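Lovastatin nonaketide synthase, polyketide synthase component (Aspergillus terreus, PDB 7CPX) builds the dihydromonacolin L nonaketide of lovastatin by iterative condensation, reduction and methylation of malonyl units, working as a homodimer with the partner protein LovC. Local coordinates at residues V14-P27 against L101-A113. The protein carries 2 engineered substitutions. Sequence-based numbering, arbitrary orientation.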
loop_
_atom_site.group_PDB
_atom_site.type_symbol
_atom_site.label_atom_id
_atom_site.label_comp_id
_atom_site.label_asym_id
_atom_site.label_seq_id
_atom_site.Cartn_x
_atom_site.Cartn_y
_atom_site.Cartn_z
ATOM N N VAL A 14 -34.547 -18.395 -37.604
ATOM C CA VAL A 14 -35.475 -17.438 -38.193
ATOM C C VAL A 14 -34.984 -16.003 -38.071
ATOM O O VAL A 14 -35.414 -15.142 -38.852
ATOM C CB VAL A 14 -36.862 -17.553 -37.540
ATOM C CG1 VAL A 14 -37.447 -18.925 -37.775
ATOM C CG2 VAL A 14 -36.774 -17.277 -36.048
ATOM N N GLY A 15 -34.114 -15.717 -37.112
ATOM C CA GLY A 15 -33.610 -14.371 -36.929
ATOM C C GLY A 15 -32.389 -14.384 -36.044
ATOM O O GLY A 15 -32.127 -15.354 -35.326
ATOM N N SER A 16 -31.641 -13.285 -36.102
ATOM C CA SER A 16 -30.408 -13.191 -35.342
ATOM C C SER A 16 -30.144 -11.744 -34.956
ATOM O O SER A 16 -30.567 -10.809 -35.640
ATOM C CB SER A 16 -29.221 -13.749 -36.133
ATOM O OG SER A 16 -29.066 -13.071 -37.368
ATOM N N GLY A 17 -29.443 -11.585 -33.849
ATOM C CA GLY A 17 -28.981 -10.278 -33.413
ATOM C C GLY A 17 -27.527 -10.365 -33.014
ATOM O O GLY A 17 -27.136 -11.235 -32.236
ATOM N N CYS A 18 -26.726 -9.452 -33.555
ATOM C CA CYS A 18 -25.279 -9.572 -33.473
ATOM C C CYS A 18 -24.660 -8.276 -32.981
ATOM O O CYS A 18 -25.019 -7.191 -33.446
ATOM C CB CYS A 18 -24.691 -9.942 -34.839
ATOM S SG CYS A 18 -25.087 -11.616 -35.380
ATOM N N ARG A 19 -23.731 -8.402 -32.039
ATOM C CA ARG A 19 -22.806 -7.345 -31.650
ATOM C C ARG A 19 -21.429 -7.955 -31.855
ATOM O O ARG A 19 -20.898 -8.620 -30.963
ATOM C CB ARG A 19 -23.017 -6.892 -30.219
ATOM C CG ARG A 19 -24.372 -6.280 -29.954
ATOM C CD ARG A 19 -24.542 -4.959 -30.671
ATOM N NE ARG A 19 -25.793 -4.315 -30.293
ATOM C CZ ARG A 19 -25.959 -3.594 -29.193
ATOM N NH1 ARG A 19 -24.965 -3.387 -28.345
ATOM N NH2 ARG A 19 -27.153 -3.074 -28.934
ATOM N N PHE A 20 -20.877 -7.760 -33.047
ATOM C CA PHE A 20 -19.616 -8.357 -33.435
ATOM C C PHE A 20 -18.595 -7.274 -33.749
ATOM O O PHE A 20 -18.962 -6.154 -34.117
ATOM C CB PHE A 20 -19.794 -9.263 -34.658
ATOM C CG PHE A 20 -20.173 -10.670 -34.315
ATOM C CD1 PHE A 20 -21.431 -10.961 -33.826
ATOM C CD2 PHE A 20 -19.273 -11.702 -34.489
ATOM C CE1 PHE A 20 -21.785 -12.253 -33.511
ATOM C CE2 PHE A 20 -19.618 -12.998 -34.176
ATOM C CZ PHE A 20 -20.877 -13.277 -33.687
ATOM N N PRO A 21 -17.309 -7.577 -33.617
ATOM C CA PRO A 21 -16.294 -6.538 -33.790
ATOM C C PRO A 21 -16.246 -6.050 -35.227
ATOM O O PRO A 21 -16.551 -6.782 -36.171
ATOM C CB PRO A 21 -14.997 -7.241 -33.383
ATOM C CG PRO A 21 -15.243 -8.671 -33.698
ATOM C CD PRO A 21 -16.709 -8.915 -33.482
ATOM N N GLY A 22 -15.854 -4.789 -35.381
ATOM C CA GLY A 22 -15.869 -4.153 -36.680
ATOM C C GLY A 22 -17.153 -3.422 -36.991
ATOM O O GLY A 22 -17.548 -3.355 -38.161
ATOM N N ASP A 23 -17.824 -2.879 -35.976
ATOM C CA ASP A 23 -19.085 -2.162 -36.128
ATOM C C ASP A 23 -20.218 -3.071 -36.582
ATOM O O ASP A 23 -21.238 -2.588 -37.083
ATOM C CB ASP A 23 -18.943 -0.989 -37.105
ATOM C CG ASP A 23 -17.762 -0.097 -36.779
ATOM O OD1 ASP A 23 -17.405 0.008 -35.587
ATOM O OD2 ASP A 23 -17.189 0.498 -37.716
ATOM N N ALA A 24 -20.066 -4.385 -36.415
ATOM C CA ALA A 24 -21.088 -5.346 -36.825
ATOM C C ALA A 24 -22.131 -5.478 -35.714
ATOM O O ALA A 24 -22.192 -6.460 -34.973
ATOM C CB ALA A 24 -20.453 -6.688 -37.160
ATOM N N ASN A 25 -22.969 -4.447 -35.610
ATOM C CA ASN A 25 -24.038 -4.400 -34.624
ATOM C C ASN A 25 -25.357 -4.933 -35.168
ATOM O O ASN A 25 -26.417 -4.619 -34.614
ATOM C CB ASN A 25 -24.222 -2.970 -34.118
ATOM C CG ASN A 25 -23.002 -2.451 -33.386
ATOM O OD1 ASN A 25 -22.211 -3.224 -32.847
ATOM N ND2 ASN A 25 -22.843 -1.134 -33.362
ATOM N N THR A 26 -25.317 -5.727 -36.234
ATOM C CA THR A 26 -26.520 -6.299 -36.819
ATOM C C THR A 26 -26.108 -7.424 -37.753
ATOM O O THR A 26 -24.988 -7.406 -38.278
ATOM C CB THR A 26 -27.330 -5.238 -37.576
ATOM O OG1 THR A 26 -28.341 -5.873 -38.369
ATOM C CG2 THR A 26 -26.426 -4.412 -38.474
ATOM N N PRO A 27 -26.977 -8.413 -37.980
ATOM C CA PRO A 27 -26.578 -9.540 -38.841
ATOM C C PRO A 27 -26.140 -9.120 -40.233
ATOM O O PRO A 27 -25.230 -9.735 -40.798
ATOM C CB PRO A 27 -27.842 -10.408 -38.882
ATOM C CG PRO A 27 -28.562 -10.083 -37.634
ATOM C CD PRO A 27 -28.301 -8.632 -37.373
ATOM N N LEU A 101 -25.523 -6.865 -23.312
ATOM C CA LEU A 101 -25.457 -7.082 -24.749
ATOM C C LEU A 101 -26.250 -8.309 -25.163
ATOM O O LEU A 101 -26.769 -8.354 -26.279
ATOM C CB LEU A 101 -24.005 -7.208 -25.203
ATOM C CG LEU A 101 -23.344 -5.880 -25.572
ATOM C CD1 LEU A 101 -23.264 -4.961 -24.365
ATOM C CD2 LEU A 101 -21.969 -6.118 -26.162
ATOM N N LEU A 102 -26.366 -9.308 -24.287
ATOM C CA LEU A 102 -27.214 -10.453 -24.590
ATOM C C LEU A 102 -28.673 -10.040 -24.676
ATOM O O LEU A 102 -29.389 -10.469 -25.581
ATOM C CB LEU A 102 -27.026 -11.538 -23.534
ATOM C CG LEU A 102 -25.807 -12.436 -23.732
ATOM C CD1 LEU A 102 -25.508 -13.209 -22.466
ATOM C CD2 LEU A 102 -26.040 -13.386 -24.888
ATOM N N LEU A 103 -29.130 -9.205 -23.745
ATOM C CA LEU A 103 -30.492 -8.694 -23.823
ATOM C C LEU A 103 -30.703 -7.933 -25.124
ATOM O O LEU A 103 -31.692 -8.150 -25.839
ATOM C CB LEU A 103 -30.781 -7.792 -22.624
ATOM C CG LEU A 103 -31.006 -8.485 -21.284
ATOM C CD1 LEU A 103 -30.972 -7.474 -20.159
ATOM C CD2 LEU A 103 -32.330 -9.214 -21.288
ATOM N N GLU A 104 -29.767 -7.041 -25.454
ATOM C CA GLU A 104 -29.909 -6.250 -26.672
ATOM C C GLU A 104 -29.932 -7.140 -27.910
ATOM O O GLU A 104 -30.779 -6.968 -28.793
ATOM C CB GLU A 104 -28.781 -5.224 -26.761
ATOM C CG GLU A 104 -28.850 -4.150 -25.688
ATOM C CD GLU A 104 -27.692 -3.175 -25.756
ATOM O OE1 GLU A 104 -26.680 -3.497 -26.412
ATOM O OE2 GLU A 104 -27.794 -2.087 -25.154
ATOM N N THR A 105 -29.020 -8.112 -27.982
ATOM C CA THR A 105 -28.942 -8.980 -29.150
ATOM C C THR A 105 -30.140 -9.910 -29.244
ATOM O O THR A 105 -30.592 -10.217 -30.349
ATOM C CB THR A 105 -27.655 -9.800 -29.114
ATOM O OG1 THR A 105 -27.540 -10.462 -27.848
ATOM C CG2 THR A 105 -26.457 -8.907 -29.331
ATOM N N VAL A 106 -30.661 -10.377 -28.112
ATOM C CA VAL A 106 -31.843 -11.227 -28.145
ATOM C C VAL A 106 -33.046 -10.434 -28.624
ATOM O O VAL A 106 -33.859 -10.932 -29.408
ATOM C CB VAL A 106 -32.089 -11.862 -26.767
ATOM C CG1 VAL A 106 -33.466 -12.494 -26.721
ATOM C CG2 VAL A 106 -31.031 -12.907 -26.482
ATOM N N TYR A 107 -33.187 -9.188 -28.166
ATOM C CA TYR A 107 -34.271 -8.363 -28.683
ATOM C C TYR A 107 -34.094 -8.110 -30.173
ATOM O O TYR A 107 -35.068 -8.124 -30.933
ATOM C CB TYR A 107 -34.361 -7.040 -27.930
ATOM C CG TYR A 107 -35.539 -6.205 -28.376
ATOM C CD1 TYR A 107 -36.810 -6.446 -27.878
ATOM C CD2 TYR A 107 -35.385 -5.194 -29.311
ATOM C CE1 TYR A 107 -37.892 -5.697 -28.290
ATOM C CE2 TYR A 107 -36.461 -4.439 -29.729
ATOM C CZ TYR A 107 -37.713 -4.694 -29.216
ATOM O OH TYR A 107 -38.790 -3.942 -29.628
ATOM N N GLU A 108 -32.855 -7.875 -30.610
ATOM C CA GLU A 108 -32.602 -7.674 -32.032
ATOM C C GLU A 108 -32.964 -8.916 -32.835
ATOM O O GLU A 108 -33.533 -8.816 -33.926
ATOM C CB GLU A 108 -31.137 -7.305 -32.259
ATOM C CG GLU A 108 -30.765 -5.920 -31.768
ATOM C CD GLU A 108 -29.277 -5.649 -31.868
ATOM O OE1 GLU A 108 -28.548 -6.514 -32.396
ATOM O OE2 GLU A 108 -28.836 -4.572 -31.415
ATOM N N ALA A 109 -32.630 -10.097 -32.314
ATOM C CA ALA A 109 -32.943 -11.338 -33.012
ATOM C C ALA A 109 -34.445 -11.572 -33.067
ATOM O O ALA A 109 -34.973 -12.010 -34.094
ATOM C CB ALA A 109 -32.247 -12.514 -32.329
ATOM N N VAL A 110 -35.147 -11.294 -31.969
ATOM C CA VAL A 110 -36.601 -11.414 -31.965
ATOM C C VAL A 110 -37.205 -10.460 -32.985
ATOM O O VAL A 110 -38.125 -10.820 -33.729
ATOM C CB VAL A 110 -37.147 -11.158 -30.548
ATOM C CG1 VAL A 110 -38.661 -11.098 -30.551
ATOM C CG2 VAL A 110 -36.679 -12.246 -29.609
ATOM N N THR A 111 -36.697 -9.231 -33.031
ATOM C CA THR A 111 -37.188 -8.249 -33.990
ATOM C C THR A 111 -36.954 -8.716 -35.421
ATOM O O THR A 111 -37.861 -8.665 -36.260
ATOM C CB THR A 111 -36.499 -6.909 -33.736
ATOM O OG1 THR A 111 -36.984 -6.343 -32.511
ATOM C CG2 THR A 111 -36.750 -5.948 -34.874
ATOM N N ASN A 112 -35.741 -9.182 -35.716
ATOM C CA ASN A 112 -35.412 -9.606 -37.071
ATOM C C ASN A 112 -36.229 -10.824 -37.479
ATOM O O ASN A 112 -36.658 -10.934 -38.633
ATOM C CB ASN A 112 -33.917 -9.900 -37.175
ATOM C CG ASN A 112 -33.066 -8.676 -36.909
ATOM O OD1 ASN A 112 -33.515 -7.545 -37.087
ATOM N ND2 ASN A 112 -31.830 -8.897 -36.481
ATOM N N ALA A 113 -36.454 -11.749 -36.546
ATOM C CA ALA A 113 -37.284 -12.911 -36.833
ATOM C C ALA A 113 -38.718 -12.517 -37.143
ATOM O O ALA A 113 -39.455 -13.313 -37.737
ATOM C CB ALA A 113 -37.255 -13.880 -35.651
#
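Arg19 reaches from the end of strand 14-19 to two carboxylates one turn apart on helix 101-113. Its chain turns about CB-CG (chi2 -67°), with CG lying against the methyl CG2 of Thr105, and the Arg19 side chain crosses both glutamate side chains at about a right angle, the guanidinium plane turned 40° from the Glu108 carboxylate. Glu108 OE2 sits at the guanidinium edge, in plane: Arg19 NE gives it a 3.3 Å hydrogen bond from the syn side, 24° out of the carboxylate plane, and NH2 adds a weak one. Glu104 OE1 approaches obliquely from one turn earlier on the helix and forms a second salt bridge, to NH1, though its exact place is less sure.

Farther back, glycines let the helix sit close. CA of Gly17 lies 3.5 Å from Thr105 O, a CH...O contact. Asn112 ND2 points at Ser16 O in a hydrogen bond modelled too short to trust, while Val14 CG2 packs on Ala113 CB. The pair thus joins a helix to a central strand of the thiolase-fold ketosynthase sheet; helix 369-386 covers the strand's other face. One guanidinium shared by two acids probably leaves net negative charge, which the Trp930 N-H on Glu108 OE2 should ease, and the arginine should stay charged.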